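Local coordinates for GTPase HflX (Sulfolobus solfataricus P2, PDB 2QTF), which hydrolyses GTP with magnesium as cofactor and associates with the 50S ribosomal subunit, with a possible role in protein synthesis or ribosome biogenesis, at residues A5-K10 with S29-P34; E92-H97 with D232-I237; L96-K101 with F249-E254. All blocks are in the same frame, centred on the assembly; numbering follows the deposited sequence.

Interaction 1. Residues A5-K10 with S29-P34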
loop_
_atom_site.group_PDB
_atom_site.type_symbol
_atom_site.label_atom_id
_atom_site.label_comp_id
_atom_site.label_asym_id
_atom_site.label_seq_id
_atom_site.Cartn_x
_atom_site.Cartn_y
_atom_site.Cartn_z
ATOM N N ALA A 5 9.451 8.489 13.287
ATOM C CA ALA A 5 10.120 9.701 12.802
ATOM C C ALA A 5 10.460 9.450 11.303
ATOM O O ALA A 5 11.144 8.453 11.014
ATOM C CB ALA A 5 11.487 9.945 13.612
ATOM N N LEU A 6 9.998 10.316 10.382
ATOM C CA LEU A 6 10.184 10.064 8.918
ATOM C C LEU A 6 11.191 11.086 8.342
ATOM O O LEU A 6 10.996 12.279 8.503
ATOM C CB LEU A 6 8.824 10.155 8.201
ATOM C CG LEU A 6 8.811 10.120 6.660
ATOM C CD1 LEU A 6 9.322 8.752 6.178
ATOM C CD2 LEU A 6 7.336 10.485 6.161
ATOM N N PHE A 7 12.241 10.615 7.682
ATOM C CA PHE A 7 13.071 11.453 6.830
ATOM C C PHE A 7 12.748 11.249 5.390
ATOM O O PHE A 7 12.834 10.095 4.876
ATOM C CB PHE A 7 14.562 11.092 7.047
ATOM C CG PHE A 7 15.042 11.470 8.397
ATOM C CD1 PHE A 7 15.869 12.582 8.555
ATOM C CD2 PHE A 7 14.568 10.803 9.540
ATOM C CE1 PHE A 7 16.298 12.940 9.826
ATOM C CE2 PHE A 7 14.964 11.181 10.824
ATOM C CZ PHE A 7 15.853 12.277 10.954
ATOM N N VAL A 8 12.420 12.341 4.697
ATOM C CA VAL A 8 11.917 12.253 3.313
ATOM C C VAL A 8 12.122 13.603 2.581
ATOM O O VAL A 8 11.970 14.646 3.218
ATOM C CB VAL A 8 10.362 11.847 3.312
ATOM C CG1 VAL A 8 9.507 12.880 4.018
ATOM C CG2 VAL A 8 9.801 11.589 1.918
ATOM N N SER A 9 12.382 13.587 1.283
ATOM C CA SER A 9 12.484 14.859 0.497
ATOM C C SER A 9 11.080 15.488 0.358
ATOM O O SER A 9 10.025 14.778 0.477
ATOM C CB SER A 9 12.984 14.504 -0.891
ATOM O OG SER A 9 11.916 13.835 -1.602
ATOM N N LYS A 10 10.982 16.798 0.050
ATOM C CA LYS A 10 9.660 17.385 -0.042
ATOM C C LYS A 10 8.918 16.824 -1.220
ATOM O O LYS A 10 7.701 16.766 -1.188
ATOM C CB LYS A 10 9.700 18.942 -0.041
ATOM C CG LYS A 10 9.765 19.488 1.411
ATOM C CD LYS A 10 8.333 19.769 1.904
ATOM C CE LYS A 10 8.216 19.863 3.382
ATOM N NZ LYS A 10 6.794 19.926 3.770
ATOM N N SER A 29 7.045 12.800 13.519
ATOM C CA SER A 29 7.842 13.930 13.094
ATOM C C SER A 29 8.422 13.661 11.739
ATOM O O SER A 29 8.496 12.496 11.331
ATOM C CB SER A 29 8.951 14.159 14.115
ATOM O OG SER A 29 9.701 13.013 14.218
ATOM N N ILE A 30 8.820 14.720 11.041
ATOM C CA ILE A 30 9.180 14.642 9.660
ATOM C C ILE A 30 10.364 15.574 9.430
ATOM O O ILE A 30 10.334 16.757 9.828
ATOM C CB ILE A 30 8.041 15.083 8.709
ATOM C CG1 ILE A 30 6.765 14.320 8.998
ATOM C CG2 ILE A 30 8.421 14.933 7.252
ATOM C CD1 ILE A 30 5.494 14.807 8.224
ATOM N N TYR A 31 11.364 15.089 8.723
ATOM C CA TYR A 31 12.536 15.921 8.479
ATOM C C TYR A 31 12.861 15.736 7.055
ATOM O O TYR A 31 12.569 14.640 6.536
ATOM C CB TYR A 31 13.680 15.405 9.318
ATOM C CG TYR A 31 13.417 15.402 10.786
ATOM C CD1 TYR A 31 13.632 16.551 11.572
ATOM C CD2 TYR A 31 13.016 14.228 11.442
ATOM C CE1 TYR A 31 13.375 16.528 12.973
ATOM C CE2 TYR A 31 12.785 14.190 12.800
ATOM C CZ TYR A 31 12.972 15.382 13.563
ATOM O OH TYR A 31 12.798 15.338 14.929
ATOM N N LYS A 32 13.467 16.748 6.391
ATOM C CA LYS A 32 14.003 16.531 5.061
ATOM C C LYS A 32 15.160 15.500 5.081
ATOM O O LYS A 32 15.699 15.252 6.118
ATOM C CB LYS A 32 14.493 17.908 4.460
ATOM C CG LYS A 32 13.311 18.804 4.167
ATOM C CD LYS A 32 13.750 20.108 3.499
ATOM C CE LYS A 32 12.576 21.060 3.378
ATOM N NZ LYS A 32 12.521 21.489 1.917
ATOM N N LEU A 33 15.573 14.927 3.939
ATOM C CA LEU A 33 16.797 14.148 3.930
ATOM C C LEU A 33 18.001 15.034 4.247
ATOM O O LEU A 33 17.987 16.262 3.976
ATOM C CB LEU A 33 17.042 13.416 2.592
ATOM C CG LEU A 33 15.929 12.454 2.088
ATOM C CD1 LEU A 33 16.267 12.014 0.660
ATOM C CD2 LEU A 33 15.849 11.274 3.060
ATOM N N PRO A 34 19.038 14.453 4.850
ATOM C CA PRO A 34 20.133 15.356 5.176
ATOM C C PRO A 34 20.789 15.881 3.911
ATOM O O PRO A 34 20.958 15.120 2.966
ATOM C CB PRO A 34 21.115 14.464 5.963
ATOM C CG PRO A 34 20.749 13.067 5.603
ATOM C CD PRO A 34 19.261 13.091 5.337
#
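Phe7 and Tyr31 form an offset stack on one face of two parallel strands, their centroids 4.8 Å apart and their planes turned by 26°. Tyr31 CD2 sits over the rim of the Phe7 face, 3.5 Å from Phe7 CZ, while Tyr31 CB adds a CH-pi contact over the same ring. Both rings have CG anti to the carbonyl carbon (chi1 -68° and -59°), which swings them the same way along the strands. Beneath them the backbones pair in parallel: Leu6 N bonds to Ser29 O (2.8 Å), Tyr31 N to Leu6 O (2.8 Å) and Val8 N to Tyr31 O (2.9 Å). Helix 45-52 covers the buried Phe7, and its Lys47 bonds Tyr31 OH. Under helix 13-22, Val8 CG1 and Ile30 CG2 meet side by side at 4.0 Å. The loose, solvent side lies past the strand ends, where the exposed Lys32 side chain crosses that of Lys10 at about a right angle and Lys10 NZ turns to a salt bridge with Glu13. The first two strands of the N-terminal sheet, linked by helix 13-22 as a beta-alpha-beta unit, are thus joined by backbone bonds and one aromatic stack, with the lysine ammonium groups at the exposed end.

Interaction 2. Residues E92-H97 with D232-I237. With CD (cadmium ion), chain C; CD (cadmium ion), chain B; ACT (acetate ion), chain H.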
loop_
_atom_site.group_PDB
_atom_site.type_symbol
_atom_site.label_atom_id
_atom_site.label_comp_id
_atom_site.label_asym_id
_atom_site.label_seq_id
_atom_site.Cartn_x
_atom_site.Cartn_y
_atom_site.Cartn_z
ATOM N N GLU A 92 7.237 -4.120 4.602
ATOM C CA GLU A 92 6.246 -4.079 5.752
ATOM C C GLU A 92 4.773 -3.897 5.312
ATOM O O GLU A 92 3.905 -4.641 5.783
ATOM C CB GLU A 92 6.685 -2.976 6.790
ATOM C CG GLU A 92 5.750 -2.993 8.032
ATOM C CD GLU A 92 6.215 -4.135 8.993
ATOM O OE1 GLU A 92 7.360 -4.665 8.716
ATOM O OE2 GLU A 92 5.526 -4.449 10.031
ATOM N N ILE A 93 4.508 -2.951 4.379
ATOM C CA ILE A 93 3.156 -2.736 3.794
ATOM C C ILE A 93 2.664 -4.054 3.196
ATOM O O ILE A 93 1.551 -4.513 3.452
ATOM C CB ILE A 93 3.208 -1.627 2.697
ATOM C CG1 ILE A 93 3.580 -0.303 3.365
ATOM C CG2 ILE A 93 1.874 -1.605 1.888
ATOM C CD1 ILE A 93 3.864 0.803 2.364
ATOM N N PHE A 94 3.542 -4.707 2.484
ATOM C CA PHE A 94 3.133 -5.982 1.799
ATOM C C PHE A 94 2.792 -7.042 2.841
ATOM O O PHE A 94 1.754 -7.712 2.725
ATOM C CB PHE A 94 4.195 -6.490 0.807
ATOM C CG PHE A 94 4.635 -5.474 -0.286
ATOM C CD1 PHE A 94 3.868 -4.390 -0.636
ATOM C CD2 PHE A 94 5.786 -5.786 -1.047
ATOM C CE1 PHE A 94 4.316 -3.471 -1.596
ATOM C CE2 PHE A 94 6.261 -4.877 -2.089
ATOM C CZ PHE A 94 5.527 -3.732 -2.349
ATOM N N ALA A 95 3.654 -7.178 3.850
ATOM C CA ALA A 95 3.481 -8.174 4.905
ATOM C C ALA A 95 2.114 -7.946 5.602
ATOM O O ALA A 95 1.472 -8.880 6.021
ATOM C CB ALA A 95 4.659 -8.042 5.909
ATOM N N LEU A 96 1.729 -6.691 5.818
ATOM C CA LEU A 96 0.470 -6.364 6.509
ATOM C C LEU A 96 -0.724 -6.603 5.596
ATOM O O LEU A 96 -1.849 -6.800 6.088
ATOM C CB LEU A 96 0.529 -4.872 7.022
ATOM C CG LEU A 96 1.627 -4.676 8.091
ATOM C CD1 LEU A 96 1.622 -3.053 8.452
ATOM C CD2 LEU A 96 1.392 -5.511 9.423
ATOM N N HIS A 97 -0.520 -6.648 4.256
ATOM C CA HIS A 97 -1.702 -6.825 3.415
ATOM C C HIS A 97 -1.777 -8.229 2.828
ATOM O O HIS A 97 -2.786 -8.569 2.214
ATOM C CB HIS A 97 -1.715 -5.822 2.270
ATOM C CG HIS A 97 -1.966 -4.408 2.714
ATOM N ND1 HIS A 97 -1.012 -3.626 3.358
ATOM C CD2 HIS A 97 -3.084 -3.664 2.654
ATOM C CE1 HIS A 97 -1.546 -2.439 3.612
ATOM N NE2 HIS A 97 -2.784 -2.430 3.154
ATOM N N ASP A 232 -9.093 -5.005 2.522
ATOM C CA ASP A 232 -8.043 -3.960 2.275
ATOM C C ASP A 232 -6.951 -4.638 1.466
ATOM O O ASP A 232 -6.072 -5.282 2.008
ATOM C CB ASP A 232 -7.471 -3.488 3.623
ATOM C CG ASP A 232 -6.388 -2.409 3.452
ATOM O OD1 ASP A 232 -6.066 -2.114 2.274
ATOM O OD2 ASP A 232 -5.718 -1.931 4.409
ATOM N N THR A 233 -7.008 -4.490 0.156
ATOM C CA THR A 233 -5.998 -5.003 -0.744
ATOM C C THR A 233 -4.838 -3.965 -0.750
ATOM O O THR A 233 -5.055 -2.730 -0.547
ATOM C CB THR A 233 -6.601 -5.166 -2.162
ATOM O OG1 THR A 233 -7.643 -6.178 -2.088
ATOM C CG2 THR A 233 -5.567 -5.620 -3.213
ATOM N N VAL A 234 -3.622 -4.482 -1.023
ATOM C CA VAL A 234 -2.478 -3.553 -1.154
ATOM C C VAL A 234 -2.768 -2.522 -2.282
ATOM O O VAL A 234 -3.436 -2.828 -3.308
ATOM C CB VAL A 234 -1.139 -4.350 -1.332
ATOM C CG1 VAL A 234 -1.078 -5.023 -2.781
ATOM C CG2 VAL A 234 0.092 -3.478 -0.971
ATOM N N GLY A 235 -2.294 -1.293 -2.133
ATOM C CA GLY A 235 -2.454 -0.316 -3.207
ATOM C C GLY A 235 -1.541 -0.585 -4.390
ATOM O O GLY A 235 -0.601 -1.406 -4.257
ATOM N N PHE A 236 -1.813 0.065 -5.541
ATOM C CA PHE A 236 -0.865 0.181 -6.654
ATOM C C PHE A 236 0.178 1.204 -6.136
ATOM O O PHE A 236 -0.168 2.271 -5.621
ATOM C CB PHE A 236 -1.569 0.783 -7.876
ATOM C CG PHE A 236 -2.792 0.028 -8.299
ATOM C CD1 PHE A 236 -2.807 -1.342 -8.310
ATOM C CD2 PHE A 236 -3.928 0.727 -8.710
ATOM C CE1 PHE A 236 -3.967 -2.107 -8.802
ATOM C CE2 PHE A 236 -5.109 0.018 -9.094
ATOM C CZ PHE A 236 -5.105 -1.407 -9.155
ATOM N N ILE A 237 1.454 0.824 -6.211
ATOM C CA ILE A 237 2.516 1.605 -5.574
ATOM C C ILE A 237 3.311 2.207 -6.768
ATOM O O ILE A 237 3.543 1.522 -7.757
ATOM C CB ILE A 237 3.522 0.682 -4.760
ATOM C CG1 ILE A 237 2.885 -0.194 -3.593
ATOM C CG2 ILE A 237 4.674 1.519 -4.183
ATOM C CD1 ILE A 237 2.386 0.559 -2.489
HETATM CD CD CD C . -4.266 -0.741 3.097
HETATM CD CD CD B . 7.087 -5.814 10.843
HETATM C C ACT H . -0.998 1.400 -0.195
HETATM O O ACT H . -1.585 0.254 0.061
HETATM O OXT ACT H . -1.288 2.089 -1.253
HETATM C CH3 ACT H . 0.086 1.888 0.775
HETATM O O HOH W 1 -4.744 -5.259 5.036
HETATM O O HOH W 2 -5.405 -7.873 2.226
HETATM O O HOH W 3 -3.955 -0.640 0.702
HETATM O O HOH W 4 9.515 -5.782 10.349
HETATM O O HOH W 5 7.777 -3.596 12.030
HETATM O O HOH W 6 -2.255 0.683 2.729
HETATM O O HOH W 7 -5.751 0.963 2.725
#
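His97, at the end of helix 86-97, meets the end of strand 226-232 and the loop after it with CB, CG, CD2 and NE2. Its CB packs on Val234 CB at 3.9 Å; CG lies near Val234 CA, and Val234 CG2 is over one face of the ring, toward its rim. The first torsion (chi1 -70°) puts the ring beside the backbone N, and chi2 of 75° turns ND1 toward its own helix, where it donates to Ile93 O at 2.7 Å, close to the ring plane, which fixes the ring's rotation. CD2 has Asp232 OD1 at its edge, and the tip, NE2, binds a cadmium ion at 2.2 Å. Asp232 grips the same ion with both oxygens, OD1 at 2.4 Å and OD2 at 2.3 Å, its carboxylate 89° from the imidazole plane; waters complete much of the shell. Beside the imidazole, Val234 CG2 reaches Ile93 CG2 and Phe94 CD1, both at 3.9 Å, and the edge of the Phe94 ring meets Ile237 CG1. Gly235 N donates to an acetate oxygen (O) at 2.8 Å; Lys192 NZ and Thr188 OG1 also hydrogen-bond this acetate, probably from the crystallisation liquor. Asp232, Thr233, Val234 and Gly235 are predicted to bind GTP, and the run Asp-Thr-Val-Gly matches the DxxG (G3) motif at the start of switch II in P-loop GTPases, here resting on helix 86-97.

Interaction 3. Residues L96-K101 with F249-E254. With CD (cadmium ion), chain C.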
loop_
_atom_site.group_PDB
_atom_site.type_symbol
_atom_site.label_atom_id
_atom_site.label_comp_id
_atom_site.label_asym_id
_atom_site.label_seq_id
_atom_site.Cartn_x
_atom_site.Cartn_y
_atom_site.Cartn_z
ATOM N N LEU A 96 1.729 -6.691 5.818
ATOM C CA LEU A 96 0.470 -6.364 6.509
ATOM C C LEU A 96 -0.724 -6.603 5.596
ATOM O O LEU A 96 -1.849 -6.800 6.088
ATOM C CB LEU A 96 0.529 -4.872 7.022
ATOM C CG LEU A 96 1.627 -4.676 8.091
ATOM C CD1 LEU A 96 1.622 -3.053 8.452
ATOM C CD2 LEU A 96 1.392 -5.511 9.423
ATOM N N HIS A 97 -0.520 -6.648 4.256
ATOM C CA HIS A 97 -1.702 -6.825 3.415
ATOM C C HIS A 97 -1.777 -8.229 2.828
ATOM O O HIS A 97 -2.786 -8.569 2.214
ATOM C CB HIS A 97 -1.715 -5.822 2.270
ATOM C CG HIS A 97 -1.966 -4.408 2.714
ATOM N ND1 HIS A 97 -1.012 -3.626 3.358
ATOM C CD2 HIS A 97 -3.084 -3.664 2.654
ATOM C CE1 HIS A 97 -1.546 -2.439 3.612
ATOM N NE2 HIS A 97 -2.784 -2.430 3.154
ATOM N N ALA A 98 -0.736 -9.042 2.964
ATOM C CA ALA A 98 -0.701 -10.340 2.294
ATOM C C ALA A 98 -1.409 -11.377 3.183
ATOM O O ALA A 98 -1.129 -11.470 4.351
ATOM C CB ALA A 98 0.785 -10.750 2.076
ATOM N N GLY A 99 -2.293 -12.157 2.633
ATOM C CA GLY A 99 -2.869 -13.268 3.400
ATOM C C GLY A 99 -2.533 -14.631 2.777
ATOM O O GLY A 99 -2.802 -15.664 3.408
ATOM N N SER A 100 -1.900 -14.648 1.621
ATOM C CA SER A 100 -1.576 -15.915 0.977
ATOM C C SER A 100 -0.196 -16.434 1.362
ATOM O O SER A 100 0.750 -15.646 1.707
ATOM C CB SER A 100 -1.640 -15.824 -0.526
ATOM O OG SER A 100 -0.534 -15.123 -1.160
ATOM N N LYS A 101 -0.008 -17.757 1.252
ATOM C CA LYS A 101 1.302 -18.343 1.603
ATOM C C LYS A 101 2.384 -17.936 0.623
ATOM O O LYS A 101 3.505 -17.654 1.026
ATOM C CB LYS A 101 1.223 -19.894 1.670
ATOM C CG LYS A 101 2.569 -20.542 2.049
ATOM C CD LYS A 101 2.484 -22.101 2.308
ATOM C CE LYS A 101 3.940 -22.685 2.486
ATOM N NZ LYS A 101 4.743 -21.809 3.491
ATOM N N PHE A 249 3.793 -7.773 -6.736
ATOM C CA PHE A 249 2.789 -8.400 -7.604
ATOM C C PHE A 249 2.089 -9.602 -7.019
ATOM O O PHE A 249 0.870 -9.810 -7.174
ATOM C CB PHE A 249 3.371 -8.689 -9.006
ATOM C CG PHE A 249 3.384 -7.500 -9.832
ATOM C CD1 PHE A 249 2.175 -6.927 -10.231
ATOM C CD2 PHE A 249 4.592 -6.844 -10.144
ATOM C CE1 PHE A 249 2.130 -5.738 -10.966
ATOM C CE2 PHE A 249 4.572 -5.654 -10.886
ATOM C CZ PHE A 249 3.330 -5.093 -11.318
ATOM N N VAL A 250 2.809 -10.424 -6.352
ATOM C CA VAL A 250 2.163 -11.591 -5.757
ATOM C C VAL A 250 1.176 -11.203 -4.657
ATOM O O VAL A 250 0.082 -11.754 -4.505
ATOM C CB VAL A 250 3.242 -12.576 -5.199
ATOM C CG1 VAL A 250 2.589 -13.773 -4.619
ATOM C CG2 VAL A 250 4.152 -13.119 -6.343
ATOM N N THR A 251 1.567 -10.266 -3.813
ATOM C CA THR A 251 0.625 -9.721 -2.812
ATOM C C THR A 251 -0.612 -9.066 -3.503
ATOM O O THR A 251 -1.735 -9.245 -3.042
ATOM C CB THR A 251 1.361 -8.620 -1.926
ATOM O OG1 THR A 251 2.459 -9.250 -1.302
ATOM C CG2 THR A 251 0.414 -8.006 -0.792
ATOM N N LEU A 252 -0.381 -8.220 -4.498
ATOM C CA LEU A 252 -1.463 -7.547 -5.151
ATOM C C LEU A 252 -2.366 -8.559 -5.866
ATOM O O LEU A 252 -3.631 -8.397 -5.884
ATOM C CB LEU A 252 -0.882 -6.497 -6.189
ATOM C CG LEU A 252 -1.954 -5.738 -7.034
ATOM C CD1 LEU A 252 -2.931 -4.839 -6.151
ATOM C CD2 LEU A 252 -1.257 -4.925 -8.190
ATOM N N SER A 253 -1.770 -9.612 -6.460
ATOM C CA SER A 253 -2.593 -10.652 -7.150
ATOM C C SER A 253 -3.625 -11.348 -6.292
ATOM O O SER A 253 -4.569 -12.012 -6.824
ATOM C CB SER A 253 -1.644 -11.721 -7.791
ATOM O OG SER A 253 -0.956 -11.041 -8.849
ATOM N N GLU A 254 -3.502 -11.256 -4.958
ATOM C CA GLU A 254 -4.561 -11.730 -4.070
ATOM C C GLU A 254 -5.899 -10.977 -4.327
ATOM O O GLU A 254 -6.964 -11.396 -3.820
ATOM C CB GLU A 254 -4.242 -11.584 -2.621
ATOM C CG GLU A 254 -2.948 -12.408 -2.173
ATOM C CD GLU A 254 -2.569 -12.225 -0.730
ATOM O OE1 GLU A 254 -3.362 -11.665 0.084
ATOM O OE2 GLU A 254 -1.453 -12.738 -0.358
HETATM CD CD CD C . -4.266 -0.741 3.097
HETATM O O HOH W 3 -3.955 -0.640 0.702
HETATM O O HOH W 6 -2.255 0.683 2.729
HETATM O O HOH W 7 -5.751 0.963 2.725
HETATM O O HOH W 8 -3.711 0.096 5.284
#
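Glu254 receives three hydrogen bonds from the turn after helix 86-97. Gly99 N points almost straight at OE1 of Glu254 (2.8 Å, 171°), meeting the syn lone pair of that oxygen. The second oxygen, OE2 of Glu254, takes both Ser100 N at 2.8 Å and Ser100 OG at 2.7 Å, which arrive from the same face, above the carboxylate plane. A chain extended beyond CG (chi2 177°) carries the carboxylate from the turn at Glu254 to these donors. Ser100 OG, set between its backbone N and carbonyl carbon (chi1 75°), also caps Ala103 N at the start of helix 101-121. Farther in, the contact turns apolar: Thr251 CG2 lies 4.0 Å from Ala98 CB and 4.3 Å from His97 CB, while Thr251 OG1 bonds back to Ala247 O in its own helix. Putting an alanine at Glu254 would probably leave the amides of Gly99 and Ser100 without their acceptor and let the turn joining helices 86-97 and 101-121 move more freely. One acidic side chain of the G domain thus fixes two consecutive amides and a hydroxyl of that turn; the bonded N-H and O-H groups probably help to stabilise its negative charge.

From the N terminus, interaction 1 comes first: a short loop through helix 13-22 brings strand 25-31 beside strand 2-7 at the outer edge of the N-terminal sheet. It closes before the others open, and its centre lies about 22 Å from that of interaction 2 and about 29 Å from that of interaction 3. Those two open from the same stretch at the end of helix 86-97, sharing Leu96 and His97, and span well over a hundred residues to reach the G domain, interaction 2 closing at 232-237 and interaction 3 further on at 249-254. They touch directly, Val234 CG1 lying 3.5 Å from Leu252 CA, so loop 232-237 and helix 245-253 both pack against the end of helix 86-97.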